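Local atomic coordinates of putative Type I topoisomerase (Deinococcus radiodurans, PDB entry 3M4A), a protein that binds DNA and, as a type IB topoisomerase, probably catalyses ATP-independent breakage of a single strand, followed by passage and rejoining. Residues A[153-158]-A[201-206]; A[139-144]-A[216-221]; A[250-255]-A[301-306]. All blocks are in the same frame, centred on the assembly; numbering follows the deposited sequence.

Overall arrangement
Contacts 1 and 2 are neighbours, with centres 11 Å apart, while contact 3 lies about 37 to 38 Å from both, its centre on the other side of the chain's centre from that of contact 2. In sequence, 139-144 and 216-221 enclose the two segments of contact 1, and contact 3 follows. The first two touch: F204 O and I217 N, at the ends of the antiparallel pair 205-207 and 214-216, probably hydrogen-bond, and so do S153 O and R216 NH2. Both belong to the catalytic core of the type IB family. Nearest atoms of contacts 1, 2 and 3 are about 11, 14 and 19 Å from the bound DNA, so all three are packing within the protein.

Contact 1: residues A[153-158]-A[201-206]; sequences STLRQR and PWLFQT
L155 and L203 lie side by side in the tight half of this contact, with L155 CD1 4.1 Å from L203 CD2 and the same L155 CD1 at the edge of the F204 ring. These apolar side chains are buried: L203 also packs on helix 186-196, and F204 on helices 120-134 and 186-196. Beside them the backbones of R156 and W202 form a single bridge. L203 N donates to L155 O at 3.2 Å, and Q157 N to P201 O at 2.8 Å. Water 1 joins L155 O to F204 N, and water 2 P201 O to R158 N. Q157 NE2 makes a weak bond to W202 O and has a further partner in L198 O.

The other half lies nearer the solvent, P201 exposed and R156 and W202 partly so. R156, with CG anti to its carbonyl carbon (chi1 -67°) and the chain extended from CG to NE, carries its guanidinium over the six-membered ring of W202, a cation-pi contact with CZ 4.5 Å from the centroid and the planes 33° apart. R156 NH1 also lies 3.5 Å from P201 CB, while T154 O meets the indole edge in its plane, 3.4 Å from W202 CZ3. An alanine in place of R156 would take away this cation and is likely to leave one indole face more open to water. R216 makes a second cation-pi contact on the opposite face, so a flat, electron-rich tryptophan suits the place. The result is an arginine-tryptophan-arginine sandwich beside an isolated beta bridge in the catalytic core.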
ATOM      1  N   SER A 153      -5.265  12.315  -2.837  1.00  6.99           N
ATOM      2  CA  SER A 153      -4.482  13.484  -3.267  1.00  7.59           C
ATOM      3  C   SER A 153      -5.338  14.723  -3.523  1.00  7.89           C
ATOM      4  O   SER A 153      -4.805  15.822  -3.660  1.00  8.81           O
ATOM      5  CB  SER A 153      -3.616  13.164  -4.482  1.00  7.69           C
ATOM      6  OG  SER A 153      -4.377  12.976  -5.655  1.00  8.02           O
ATOM      7  N   THR A 154      -6.656  14.541  -3.576  1.00  8.14           N
ATOM      8  CA  THR A 154      -7.598  15.624  -3.810  1.00  8.25           C
ATOM      9  C   THR A 154      -8.479  15.926  -2.582  1.00  8.07           C
ATOM     10  O   THR A 154      -9.437  16.684  -2.673  1.00  8.68           O
ATOM     11  CB  THR A 154      -8.440  15.318  -5.079  1.00  8.51           C
ATOM     12  OG1 THR A 154      -9.093  14.053  -4.953  1.00  8.09           O
ATOM     13  CG2 THR A 154      -7.512  15.261  -6.287  1.00  8.36           C
ATOM     14  N   LEU A 155      -8.114  15.386  -1.414  1.00  8.30           N
ATOM     15  CA  LEU A 155      -8.873  15.665  -0.212  1.00  8.00           C
ATOM     16  C   LEU A 155      -8.723  17.121   0.192  1.00  8.33           C
ATOM     17  O   LEU A 155      -7.678  17.738  -0.003  1.00  7.90           O
ATOM     18  CB  LEU A 155      -8.460  14.803   0.991  1.00  7.72           C
ATOM     19  CG  LEU A 155      -8.768  13.314   0.960  1.00  7.98           C
ATOM     20  CD1 LEU A 155      -8.427  12.704   2.319  1.00  8.05           C
ATOM     21  CD2 LEU A 155     -10.228  13.065   0.606  1.00  6.32           C
ATOM     22  N   ARG A 156      -9.814  17.635   0.737  1.00  9.36           N
ATOM     23  CA  ARG A 156      -9.873  18.946   1.306  1.00 10.24           C
ATOM     24  C   ARG A 156      -9.793  18.830   2.822  1.00  9.82           C
ATOM     25  O   ARG A 156     -10.083  17.776   3.405  1.00  8.45           O
ATOM     26  CB  ARG A 156     -11.181  19.627   0.883  1.00 11.32           C
ATOM     27  CG  ARG A 156     -11.240  19.923  -0.608  1.00 13.53           C
ATOM     28  CD  ARG A 156     -12.632  20.329  -1.036  1.00 16.44           C
ATOM     29  NE  ARG A 156     -12.623  20.819  -2.413  1.00 20.21           N
ATOM     30  CZ  ARG A 156     -12.382  22.079  -2.782  1.00 22.97           C
ATOM     31  NH1 ARG A 156     -12.137  23.031  -1.887  1.00 24.31           N
ATOM     32  NH2 ARG A 156     -12.387  22.387  -4.073  1.00 25.27           N
ATOM     33  N   GLN A 157      -9.385  19.909   3.470  1.00  8.83           N
ATOM     34  CA  GLN A 157      -9.380  19.925   4.934  1.00  9.04           C
ATOM     35  C   GLN A 157     -10.733  19.579   5.538  1.00  8.40           C
ATOM     36  O   GLN A 157     -10.785  18.974   6.611  1.00  8.31           O
ATOM     37  CB  GLN A 157      -8.896  21.273   5.485  1.00  8.87           C
ATOM     38  CG  GLN A 157      -7.427  21.505   5.248  1.00  8.82           C
ATOM     39  CD  GLN A 157      -6.871  22.722   5.981  1.00  9.90           C
ATOM     40  OE1 GLN A 157      -7.497  23.254   6.898  1.00 12.14           O
ATOM     41  NE2 GLN A 157      -5.696  23.173   5.556  1.00  9.79           N
ATOM     42  N   ARG A 158     -11.836  19.918   4.843  1.00  7.92           N
ATOM     43  CA  ARG A 158     -13.184  19.664   5.351  1.00  8.03           C
ATOM     44  C   ARG A 158     -13.541  18.191   5.442  1.00  6.80           C
ATOM     45  O   ARG A 158     -14.554  17.824   6.040  1.00  7.16           O
ATOM     46  CB  ARG A 158     -14.237  20.391   4.497  1.00  8.36           C
ATOM     47  CG  ARG A 158     -14.585  19.726   3.187  1.00  9.77           C
ATOM     48  CD  ARG A 158     -15.753  20.435   2.533  1.00 11.87           C
ATOM     49  NE  ARG A 158     -15.986  19.978   1.163  1.00 15.27           N
ATOM     50  CZ  ARG A 158     -16.758  18.955   0.826  1.00 17.52           C
ATOM     51  NH1 ARG A 158     -17.380  18.246   1.757  1.00 19.65           N
ATOM     52  NH2 ARG A 158     -16.900  18.631  -0.452  1.00 18.15           N
ATOM     53  N   PRO A 201      -7.997  25.557   1.170  1.00 16.74           N
ATOM     54  CA  PRO A 201      -8.919  24.459   1.463  1.00 15.77           C
ATOM     55  C   PRO A 201      -8.350  23.032   1.363  1.00 15.21           C
ATOM     56  O   PRO A 201      -9.027  22.099   1.775  1.00 14.09           O
ATOM     57  CB  PRO A 201      -9.988  24.636   0.385  1.00 16.18           C
ATOM     58  CG  PRO A 201      -9.242  25.180  -0.773  1.00 16.84           C
ATOM     59  CD  PRO A 201      -8.102  25.981  -0.240  1.00 17.08           C
ATOM     60  N   TRP A 202      -7.141  22.870   0.833  1.00 14.48           N
ATOM     61  CA  TRP A 202      -6.593  21.548   0.498  1.00 14.37           C
ATOM     62  C   TRP A 202      -5.865  20.946   1.690  1.00 12.82           C
ATOM     63  O   TRP A 202      -5.305  21.668   2.518  1.00 12.46           O
ATOM     64  CB  TRP A 202      -5.639  21.649  -0.691  1.00 16.43           C
ATOM     65  CG  TRP A 202      -6.308  22.178  -1.907  1.00 18.53           C
ATOM     66  CD1 TRP A 202      -6.185  23.442  -2.434  1.00 20.02           C
ATOM     67  CD2 TRP A 202      -7.238  21.488  -2.737  1.00 19.23           C
ATOM     68  NE1 TRP A 202      -6.975  23.567  -3.547  1.00 20.12           N
ATOM     69  CE2 TRP A 202      -7.628  22.381  -3.762  1.00 20.38           C
ATOM     70  CE3 TRP A 202      -7.773  20.192  -2.729  1.00 19.95           C
ATOM     71  CZ2 TRP A 202      -8.526  22.026  -4.756  1.00 20.14           C
ATOM     72  CZ3 TRP A 202      -8.678  19.839  -3.720  1.00 20.09           C
ATOM     73  CH2 TRP A 202      -9.041  20.757  -4.728  1.00 19.76           C
ATOM     74  N   LEU A 203      -5.867  19.614   1.773  1.00 11.29           N
ATOM     75  CA  LEU A 203      -5.317  18.939   2.938  1.00 10.58           C
ATOM     76  C   LEU A 203      -3.809  18.684   2.820  1.00  9.87           C
ATOM     77  O   LEU A 203      -3.052  19.024   3.732  1.00  9.97           O
ATOM     78  CB  LEU A 203      -6.059  17.622   3.173  1.00  9.48           C
ATOM     79  CG  LEU A 203      -5.678  16.862   4.447  1.00  9.95           C
ATOM     80  CD1 LEU A 203      -5.721  17.744   5.709  1.00  7.37           C
ATOM     81  CD2 LEU A 203      -6.602  15.646   4.605  1.00  9.37           C
ATOM     82  N   PHE A 204      -3.380  18.076   1.710  1.00  9.09           N
ATOM     83  CA  PHE A 204      -1.994  17.610   1.583  1.00  9.32           C
ATOM     84  C   PHE A 204      -1.170  18.676   0.896  1.00  9.52           C
ATOM     85  O   PHE A 204      -1.210  18.828  -0.327  1.00 10.07           O
ATOM     86  CB  PHE A 204      -1.909  16.237   0.897  1.00  8.57           C
ATOM     87  CG  PHE A 204      -2.537  15.150   1.717  1.00  8.30           C
ATOM     88  CD1 PHE A 204      -3.749  14.604   1.355  1.00  7.97           C
ATOM     89  CD2 PHE A 204      -1.938  14.744   2.917  1.00  7.42           C
ATOM     90  CE1 PHE A 204      -4.349  13.647   2.150  1.00  7.66           C
ATOM     91  CE2 PHE A 204      -2.520  13.781   3.709  1.00  5.86           C
ATOM     92  CZ  PHE A 204      -3.723  13.234   3.337  1.00  7.48           C
ATOM     93  N   GLN A 205      -0.472  19.439   1.730  1.00 10.53           N
ATOM     94  CA  GLN A 205       0.397  20.515   1.298  1.00 11.48           C
ATOM     95  C   GLN A 205       1.759  20.361   1.945  1.00 11.92           C
ATOM     96  O   GLN A 205       1.891  19.780   3.018  1.00 11.11           O
ATOM     97  CB  GLN A 205      -0.197  21.853   1.720  1.00 11.57           C
ATOM     98  CG  GLN A 205      -1.568  22.154   1.135  1.00 12.62           C
ATOM     99  CD  GLN A 205      -2.079  23.515   1.564  1.00 13.27           C
ATOM    100  OE1 GLN A 205      -1.954  24.497   0.824  1.00 18.17           O
ATOM    101  NE2 GLN A 205      -2.628  23.592   2.769  1.00 11.15           N
ATOM    102  N   THR A 206       2.767  20.936   1.308  1.00 12.29           N
ATOM    103  CA  THR A 206       4.123  20.919   1.840  1.00 13.74           C
ATOM    104  C   THR A 206       4.553  22.370   2.034  1.00 14.62           C
ATOM    105  O   THR A 206       4.121  23.226   1.283  1.00 14.55           O
ATOM    106  CB  THR A 206       5.078  20.173   0.889  1.00 13.45           C
ATOM    107  OG1 THR A 206       6.426  20.247   1.372  1.00 14.03           O
ATOM    108  CG2 THR A 206       5.014  20.736  -0.540  1.00 13.12           C
TER
HETATM  109  O   HOH W   1      -5.077  17.372  -0.613  1.00 11.10           O
HETATM  110  O   HOH W   2     -11.576  22.458   3.067  1.00  9.79           O

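Contact 2: residues A[139-144]-A[216-221]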
ATOM      1  N   GLY A 139      -6.431   9.156  -6.540  1.00 10.63           N
ATOM      2  CA  GLY A 139      -7.215  10.212  -7.182  1.00 11.51           C
ATOM      3  C   GLY A 139      -6.375  11.024  -8.147  1.00 12.07           C
ATOM      4  O   GLY A 139      -5.184  10.776  -8.319  1.00 12.34           O
ATOM      5  N   SER A 140      -7.018  11.991  -8.795  1.00 13.00           N
ATOM      6  CA  SER A 140      -6.320  12.939  -9.681  1.00 13.43           C
ATOM      7  C   SER A 140      -7.114  14.243  -9.772  1.00 13.50           C
ATOM      8  O   SER A 140      -8.331  14.230  -9.612  1.00 13.20           O
ATOM      9  CB  SER A 140      -6.111  12.336 -11.070  1.00 14.35           C
ATOM     10  OG  SER A 140      -7.311  12.316 -11.825  1.00 15.58           O
ATOM     11  N   ASP A 141      -6.422  15.357 -10.018  1.00 13.94           N
ATOM     12  CA  ASP A 141      -7.050  16.681 -10.063  1.00 14.85           C
ATOM     13  C   ASP A 141      -8.073  16.795 -11.188  1.00 15.15           C
ATOM     14  O   ASP A 141      -9.166  17.324 -10.989  1.00 15.43           O
ATOM     15  CB  ASP A 141      -6.009  17.790 -10.271  1.00 15.05           C
ATOM     16  CG  ASP A 141      -5.212  18.103  -9.024  1.00 17.78           C
ATOM     17  OD1 ASP A 141      -5.338  17.375  -8.025  1.00 19.74           O
ATOM     18  OD2 ASP A 141      -4.438  19.083  -9.056  1.00 22.74           O
ATOM     19  N   ILE A 142      -7.698  16.328 -12.372  1.00 15.81           N
ATOM     20  CA  ILE A 142      -8.582  16.442 -13.537  1.00 15.69           C
ATOM     21  C   ILE A 142      -9.850  15.615 -13.321  1.00 15.45           C
ATOM     22  O   ILE A 142     -10.943  16.094 -13.598  1.00 15.40           O
ATOM     23  CB  ILE A 142      -7.844  16.055 -14.841  1.00 15.82           C
ATOM     24  CG1 ILE A 142      -6.879  17.185 -15.213  1.00 17.43           C
ATOM     25  CG2 ILE A 142      -8.842  15.788 -15.967  1.00 16.35           C
ATOM     26  CD1 ILE A 142      -5.909  16.846 -16.340  1.00 16.60           C
ATOM     27  N   TYR A 143      -9.706  14.408 -12.776  1.00 15.52           N
ATOM     28  CA  TYR A 143     -10.864  13.568 -12.454  1.00 15.26           C
ATOM     29  C   TYR A 143     -11.748  14.221 -11.397  1.00 15.30           C
ATOM     30  O   TYR A 143     -12.964  14.273 -11.546  1.00 14.79           O
ATOM     31  CB  TYR A 143     -10.445  12.166 -11.985  1.00 15.60           C
ATOM     32  CG  TYR A 143     -11.611  11.212 -11.817  1.00 15.44           C
ATOM     33  CD1 TYR A 143     -11.982  10.344 -12.841  1.00 15.70           C
ATOM     34  CD2 TYR A 143     -12.355  11.182 -10.642  1.00 15.93           C
ATOM     35  CE1 TYR A 143     -13.053   9.463 -12.690  1.00 15.25           C
ATOM     36  CE2 TYR A 143     -13.431  10.314 -10.491  1.00 15.36           C
ATOM     37  CZ  TYR A 143     -13.772   9.458 -11.517  1.00 15.98           C
ATOM     38  OH  TYR A 143     -14.842   8.607 -11.339  1.00 16.57           O
ATOM     39  N   ALA A 144     -11.139  14.731 -10.329  1.00 15.27           N
ATOM     40  CA  ALA A 144     -11.899  15.381  -9.274  1.00 15.96           C
ATOM     41  C   ALA A 144     -12.653  16.621  -9.781  1.00 16.18           C
ATOM     42  O   ALA A 144     -13.810  16.824  -9.424  1.00 16.14           O
ATOM     43  CB  ALA A 144     -10.997  15.742  -8.090  1.00 15.72           C
ATOM     44  N   ARG A 216       0.668  22.286  -2.901  1.00 16.77           N
ATOM     45  CA  ARG A 216       0.031  20.981  -2.755  1.00 16.20           C
ATOM     46  C   ARG A 216       0.928  19.850  -3.227  1.00 15.46           C
ATOM     47  O   ARG A 216       1.763  20.029  -4.117  1.00 15.41           O
ATOM     48  CB  ARG A 216      -1.239  20.909  -3.592  1.00 16.56           C
ATOM     49  CG  ARG A 216      -2.416  21.660  -3.055  1.00 16.67           C
ATOM     50  CD  ARG A 216      -3.585  21.526  -4.008  1.00 17.51           C
ATOM     51  NE  ARG A 216      -3.919  20.120  -4.210  1.00 18.34           N
ATOM     52  CZ  ARG A 216      -4.602  19.636  -5.243  1.00 18.68           C
ATOM     53  NH1 ARG A 216      -5.084  20.433  -6.194  1.00 18.78           N
ATOM     54  NH2 ARG A 216      -4.812  18.331  -5.318  1.00 20.18           N
ATOM     55  N   ILE A 217       0.727  18.668  -2.653  1.00 13.74           N
ATOM     56  CA  ILE A 217       1.215  17.435  -3.257  1.00 13.34           C
ATOM     57  C   ILE A 217       0.102  16.886  -4.162  1.00 12.66           C
ATOM     58  O   ILE A 217      -0.978  16.524  -3.680  1.00 12.26           O
ATOM     59  CB  ILE A 217       1.562  16.355  -2.209  1.00 12.72           C
ATOM     60  CG1 ILE A 217       2.617  16.870  -1.221  1.00 12.32           C
ATOM     61  CG2 ILE A 217       2.014  15.077  -2.905  1.00 13.37           C
ATOM     62  CD1 ILE A 217       3.958  17.260  -1.865  1.00 11.86           C
ATOM     63  N   HIS A 218       0.364  16.838  -5.462  1.00 12.54           N
ATOM     64  CA  HIS A 218      -0.572  16.308  -6.440  1.00 12.40           C
ATOM     65  C   HIS A 218      -0.288  14.837  -6.729  1.00 12.17           C
ATOM     66  O   HIS A 218       0.776  14.319  -6.401  1.00 12.10           O
ATOM     67  CB  HIS A 218      -0.473  17.109  -7.749  1.00 13.19           C
ATOM     68  CG  HIS A 218      -0.782  18.569  -7.595  1.00 13.32           C
ATOM     69  ND1 HIS A 218      -2.023  19.101  -7.865  1.00 18.21           N
ATOM     70  CD2 HIS A 218      -0.002  19.614  -7.225  1.00 17.18           C
ATOM     71  CE1 HIS A 218      -1.995  20.408  -7.663  1.00 16.07           C
ATOM     72  NE2 HIS A 218      -0.783  20.743  -7.268  1.00 15.98           N
ATOM     73  N   SER A 219      -1.237  14.174  -7.381  1.00 11.76           N
ATOM     74  CA  SER A 219      -1.105  12.754  -7.718  1.00 12.11           C
ATOM     75  C   SER A 219       0.173  12.404  -8.489  1.00 11.77           C
ATOM     76  O   SER A 219       0.812  11.404  -8.202  1.00 11.34           O
ATOM     77  CB  SER A 219      -2.347  12.266  -8.480  1.00 12.37           C
ATOM     78  OG  SER A 219      -2.492  12.933  -9.731  1.00 12.46           O
ATOM     79  N   THR A 220       0.565  13.214  -9.470  1.00 12.83           N
ATOM     80  CA  THR A 220       1.763  12.895 -10.253  1.00 12.71           C
ATOM     81  C   THR A 220       3.023  12.788  -9.386  1.00 11.99           C
ATOM     82  O   THR A 220       3.790  11.837  -9.518  1.00 11.80           O
ATOM     83  CB  THR A 220       1.988  13.919 -11.369  1.00 13.13           C
ATOM     84  OG1 THR A 220       0.808  13.989 -12.174  1.00 15.67           O
ATOM     85  CG2 THR A 220       3.206  13.517 -12.249  1.00 14.06           C
ATOM     86  N   GLU A 221       3.191  13.738  -8.477  1.00 11.75           N
ATOM     87  CA  GLU A 221       4.325  13.752  -7.560  1.00 11.81           C
ATOM     88  C   GLU A 221       4.293  12.541  -6.609  1.00 11.59           C
ATOM     89  O   GLU A 221       5.310  11.880  -6.414  1.00 10.88           O
ATOM     90  CB  GLU A 221       4.361  15.060  -6.776  1.00 12.11           C
ATOM     91  CG  GLU A 221       5.666  15.268  -6.058  1.00 12.23           C
ATOM     92  CD  GLU A 221       5.745  16.567  -5.301  1.00 13.35           C
ATOM     93  OE1 GLU A 221       4.741  17.306  -5.267  1.00 16.10           O
ATOM     94  OE2 GLU A 221       6.831  16.838  -4.733  1.00 16.32           O
TER
HETATM   95  O   HOH W   3      -3.936  15.062  -7.527  1.00 15.01           O
HETATM   96  O   HOH W   4      -3.486  15.291 -10.670  1.00 16.02           O
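D141 and R216 reach for each other from opposite directions and form the salt bridge of this contact. R216 NH2 donates to D141 OD1 at 2.9 Å, on the syn side but 22° out of the carboxylate plane, and has a second partner in S153 O; R216 NH1 adds a weak, bent bond to OD2. The arginine chain bends at its third torsion (58°), which brings both terminal nitrogens up to the acid.

A histidine-carboxylate hydrogen bond is the second element. H218 ND1 donates to D141 OD2 at 2.7 Å, with the oxygen close to the imidazole plane and ring and carboxylate turned 65° apart. The ring's CE1 sits over a face of the R216 guanidinium.

Water adds two further bridges. Water 3 gives a proton to D141 OD1 and takes one from S219 N; water 4 bridges D141 N and S219 OG, the latter at 2.7 Å. Direct packing is slight: S219 CB comes 3.2 Å from G139 O, and a small serine leaves room for this approach. S140, the N-cap of helix 141-147, accepts a weak bond from Y143 N, which suits serine there.

With an arginine, a histidine and a water around its carboxylate, and its own place at the first turn of helix 141-147, D141 is probably held in its charged form, and its negative charge would in turn help to keep R216 and H218 in place.

Contact 3: residues A[250-255]-A[301-306]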
ATOM      1  N   TYR A 250     -11.114 -10.175   9.214  1.00  6.85           N
ATOM      2  CA  TYR A 250     -12.541 -10.354   9.432  1.00  6.99           C
ATOM      3  C   TYR A 250     -12.864 -11.825   9.632  1.00  7.06           C
ATOM      4  O   TYR A 250     -13.491 -12.183  10.599  1.00  6.64           O
ATOM      5  CB  TYR A 250     -13.321  -9.788   8.263  1.00  8.41           C
ATOM      6  CG  TYR A 250     -14.820  -9.756   8.421  1.00  8.59           C
ATOM      7  CD1 TYR A 250     -15.454  -8.667   9.033  1.00 11.04           C
ATOM      8  CD2 TYR A 250     -15.603 -10.777   7.926  1.00 10.96           C
ATOM      9  CE1 TYR A 250     -16.828  -8.614   9.157  1.00 12.40           C
ATOM     10  CE2 TYR A 250     -16.997 -10.729   8.038  1.00 10.45           C
ATOM     11  CZ  TYR A 250     -17.592  -9.637   8.665  1.00 10.79           C
ATOM     12  OH  TYR A 250     -18.973  -9.585   8.776  1.00 13.11           O
ATOM     13  N   LEU A 251     -12.424 -12.683   8.721  1.00  7.13           N
ATOM     14  CA  LEU A 251     -12.735 -14.102   8.846  1.00  7.62           C
ATOM     15  C   LEU A 251     -12.136 -14.727  10.118  1.00  7.49           C
ATOM     16  O   LEU A 251     -12.779 -15.541  10.799  1.00  7.33           O
ATOM     17  CB  LEU A 251     -12.288 -14.842   7.580  1.00  7.07           C
ATOM     18  CG  LEU A 251     -13.046 -14.463   6.299  1.00  8.48           C
ATOM     19  CD1 LEU A 251     -12.393 -15.051   5.050  1.00 10.15           C
ATOM     20  CD2 LEU A 251     -14.523 -14.885   6.393  1.00  8.18           C
ATOM     21  N   ALA A 252     -10.912 -14.340  10.468  1.00  7.43           N
ATOM     22  CA  ALA A 252     -10.262 -14.860  11.676  1.00  7.86           C
ATOM     23  C   ALA A 252     -11.062 -14.462  12.919  1.00  7.98           C
ATOM     24  O   ALA A 252     -11.239 -15.252  13.864  1.00  8.97           O
ATOM     25  CB  ALA A 252      -8.836 -14.349  11.770  1.00  7.76           C
ATOM     26  N   GLN A 253     -11.572 -13.238  12.902  1.00  7.75           N
ATOM     27  CA  GLN A 253     -12.307 -12.703  14.033  1.00  7.87           C
ATOM     28  C   GLN A 253     -13.714 -13.269  14.137  1.00  8.63           C
ATOM     29  O   GLN A 253     -14.171 -13.617  15.240  1.00  8.61           O
ATOM     30  CB  GLN A 253     -12.297 -11.179  13.953  1.00  7.70           C
ATOM     31  CG  GLN A 253     -10.916 -10.672  14.254  1.00  7.72           C
ATOM     32  CD  GLN A 253     -10.694  -9.233  13.852  1.00  7.01           C
ATOM     33  OE1 GLN A 253     -11.640  -8.442  13.721  1.00  6.85           O
ATOM     34  NE2 GLN A 253      -9.434  -8.881  13.667  1.00  8.12           N
ATOM     35  N   GLN A 254     -14.391 -13.407  13.000  1.00  8.95           N
ATOM     36  CA  GLN A 254     -15.719 -14.034  12.977  1.00  9.53           C
ATOM     37  C   GLN A 254     -15.611 -15.481  13.436  1.00  9.66           C
ATOM     38  O   GLN A 254     -16.405 -15.942  14.260  1.00  9.40           O
ATOM     39  CB  GLN A 254     -16.341 -13.972  11.578  1.00  9.96           C
ATOM     40  CG  GLN A 254     -16.624 -12.556  11.056  1.00 10.41           C
ATOM     41  CD  GLN A 254     -17.301 -11.671  12.088  1.00 10.70           C
ATOM     42  OE1 GLN A 254     -18.398 -11.985  12.576  1.00 10.07           O
ATOM     43  NE2 GLN A 254     -16.641 -10.577  12.459  1.00  8.93           N
ATOM     44  N   GLY A 255     -14.623 -16.188  12.898  1.00 10.12           N
ATOM     45  CA  GLY A 255     -14.338 -17.560  13.290  1.00 11.09           C
ATOM     46  C   GLY A 255     -14.913 -18.514  12.267  1.00 11.25           C
ATOM     47  O   GLY A 255     -15.837 -18.174  11.521  1.00 10.77           O
ATOM     48  N   GLY A 301     -11.350 -24.450   7.183  1.00 13.52           N
ATOM     49  CA  GLY A 301     -11.281 -24.238   8.632  1.00 13.17           C
ATOM     50  C   GLY A 301      -9.992 -23.603   9.135  1.00 12.67           C
ATOM     51  O   GLY A 301      -9.626 -23.766  10.306  1.00 12.83           O
ATOM     52  N   LYS A 302      -9.308 -22.865   8.260  1.00 12.37           N
ATOM     53  CA  LYS A 302      -8.035 -22.248   8.612  1.00 11.99           C
ATOM     54  C   LYS A 302      -8.115 -20.737   8.449  1.00 11.04           C
ATOM     55  O   LYS A 302      -8.656 -20.248   7.465  1.00  9.71           O
ATOM     56  CB  LYS A 302      -6.919 -22.810   7.747  1.00 12.81           C
ATOM     57  CG  LYS A 302      -6.693 -24.322   7.958  1.00 13.21           C
ATOM     58  CD  LYS A 302      -5.730 -24.884   6.938  1.00 14.46           C
ATOM     59  CE  LYS A 302      -5.370 -26.341   7.255  1.00 16.65           C
ATOM     60  NZ  LYS A 302      -5.357 -27.145   6.014  1.00 19.53           N
ATOM     61  N   VAL A 303      -7.559 -20.017   9.413  1.00  9.57           N
ATOM     62  CA  VAL A 303      -7.610 -18.541   9.421  1.00  9.83           C
ATOM     63  C   VAL A 303      -6.225 -18.001   9.763  1.00  9.17           C
ATOM     64  O   VAL A 303      -5.278 -18.783   9.970  1.00  8.23           O
ATOM     65  CB  VAL A 303      -8.659 -18.024  10.418  1.00  9.19           C
ATOM     66  CG1 VAL A 303     -10.074 -18.410   9.934  1.00  9.57           C
ATOM     67  CG2 VAL A 303      -8.403 -18.566  11.827  1.00  9.00           C
ATOM     68  N   LEU A 304      -6.073 -16.675   9.820  1.00  8.94           N
ATOM     69  CA  LEU A 304      -4.742 -16.084  10.062  1.00  9.70           C
ATOM     70  C   LEU A 304      -4.039 -16.685  11.286  1.00  9.51           C
ATOM     71  O   LEU A 304      -2.844 -16.933  11.241  1.00  9.09           O
ATOM     72  CB  LEU A 304      -4.844 -14.570  10.257  1.00  9.52           C
ATOM     73  CG  LEU A 304      -5.183 -13.750   9.020  1.00  9.49           C
ATOM     74  CD1 LEU A 304      -5.340 -12.265   9.409  1.00  7.54           C
ATOM     75  CD2 LEU A 304      -4.132 -13.935   7.921  1.00 10.66           C
ATOM     76  N   ASP A 305      -4.802 -16.924  12.355  1.00 10.92           N
ATOM     77  CA  ASP A 305      -4.272 -17.510  13.602  1.00 11.77           C
ATOM     78  C   ASP A 305      -3.434 -18.773  13.360  1.00 11.92           C
ATOM     79  O   ASP A 305      -2.487 -19.051  14.094  1.00 13.06           O
ATOM     80  CB  ASP A 305      -5.399 -17.940  14.552  1.00 12.31           C
ATOM     81  CG  ASP A 305      -6.511 -16.910  14.712  1.00 15.75           C
ATOM     82  OD1 ASP A 305      -6.416 -15.790  14.177  1.00 18.20           O
ATOM     83  OD2 ASP A 305      -7.511 -17.260  15.394  1.00 22.48           O
ATOM     84  N   ASP A 306      -3.815 -19.555  12.355  1.00 11.62           N
ATOM     85  CA  ASP A 306      -3.151 -20.827  12.050  1.00 12.22           C
ATOM     86  C   ASP A 306      -1.819 -20.671  11.322  1.00 12.07           C
ATOM     87  O   ASP A 306      -1.069 -21.655  11.153  1.00 11.87           O
ATOM     88  CB  ASP A 306      -4.090 -21.712  11.225  1.00 12.42           C
ATOM     89  CG  ASP A 306      -5.362 -22.055  11.968  1.00 13.99           C
ATOM     90  OD1 ASP A 306      -5.277 -22.725  13.024  1.00 17.48           O
ATOM     91  OD2 ASP A 306      -6.451 -21.660  11.513  1.00 12.71           O
TER
HETATM   92  O   HOH W   5     -10.450 -17.705  14.839  1.00 18.45           O
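A252 turns its methyl toward 301-306, and V303 points its side chain back, so that V303 CB lies 3.9 Å from A252 CB and 3.8 Å from A252 CA. With CG1 anti to its carbonyl carbon (chi1 -67°), the valine turns both methyls to A252 CA, CG1 at 4.0 Å and CG2 at 4.1 Å. A side chain as small as alanine's lets the loop come this close to the helix, and the beta-branched valine offers two methyls to it. The A252 methyl also meets L304 CB at 4.3 Å and D305 OD1 at 3.7 Å.

The polar link is indirect. Water 5 donates both to A252 O and to D305 OD2, spanning the solvent side where the acid is exposed. Within the loop, V303 N donates to D306 OD2 at 2.9 Å, nearly straight (168°) and through the anti lone pair, which steadies the turn that presents V303.

L251 and L304 dip inward, L251 against helices 260-278 and 292-299, L304 against helix 323-337. Glycine suits both borders, with positive phi at G255 and G301. The contact packs the loop after helix 292-299, which ends in a Schellman motif with G301 as its C-prime residue, on the C-terminal end of helix 235-254, in the helical part of the protein.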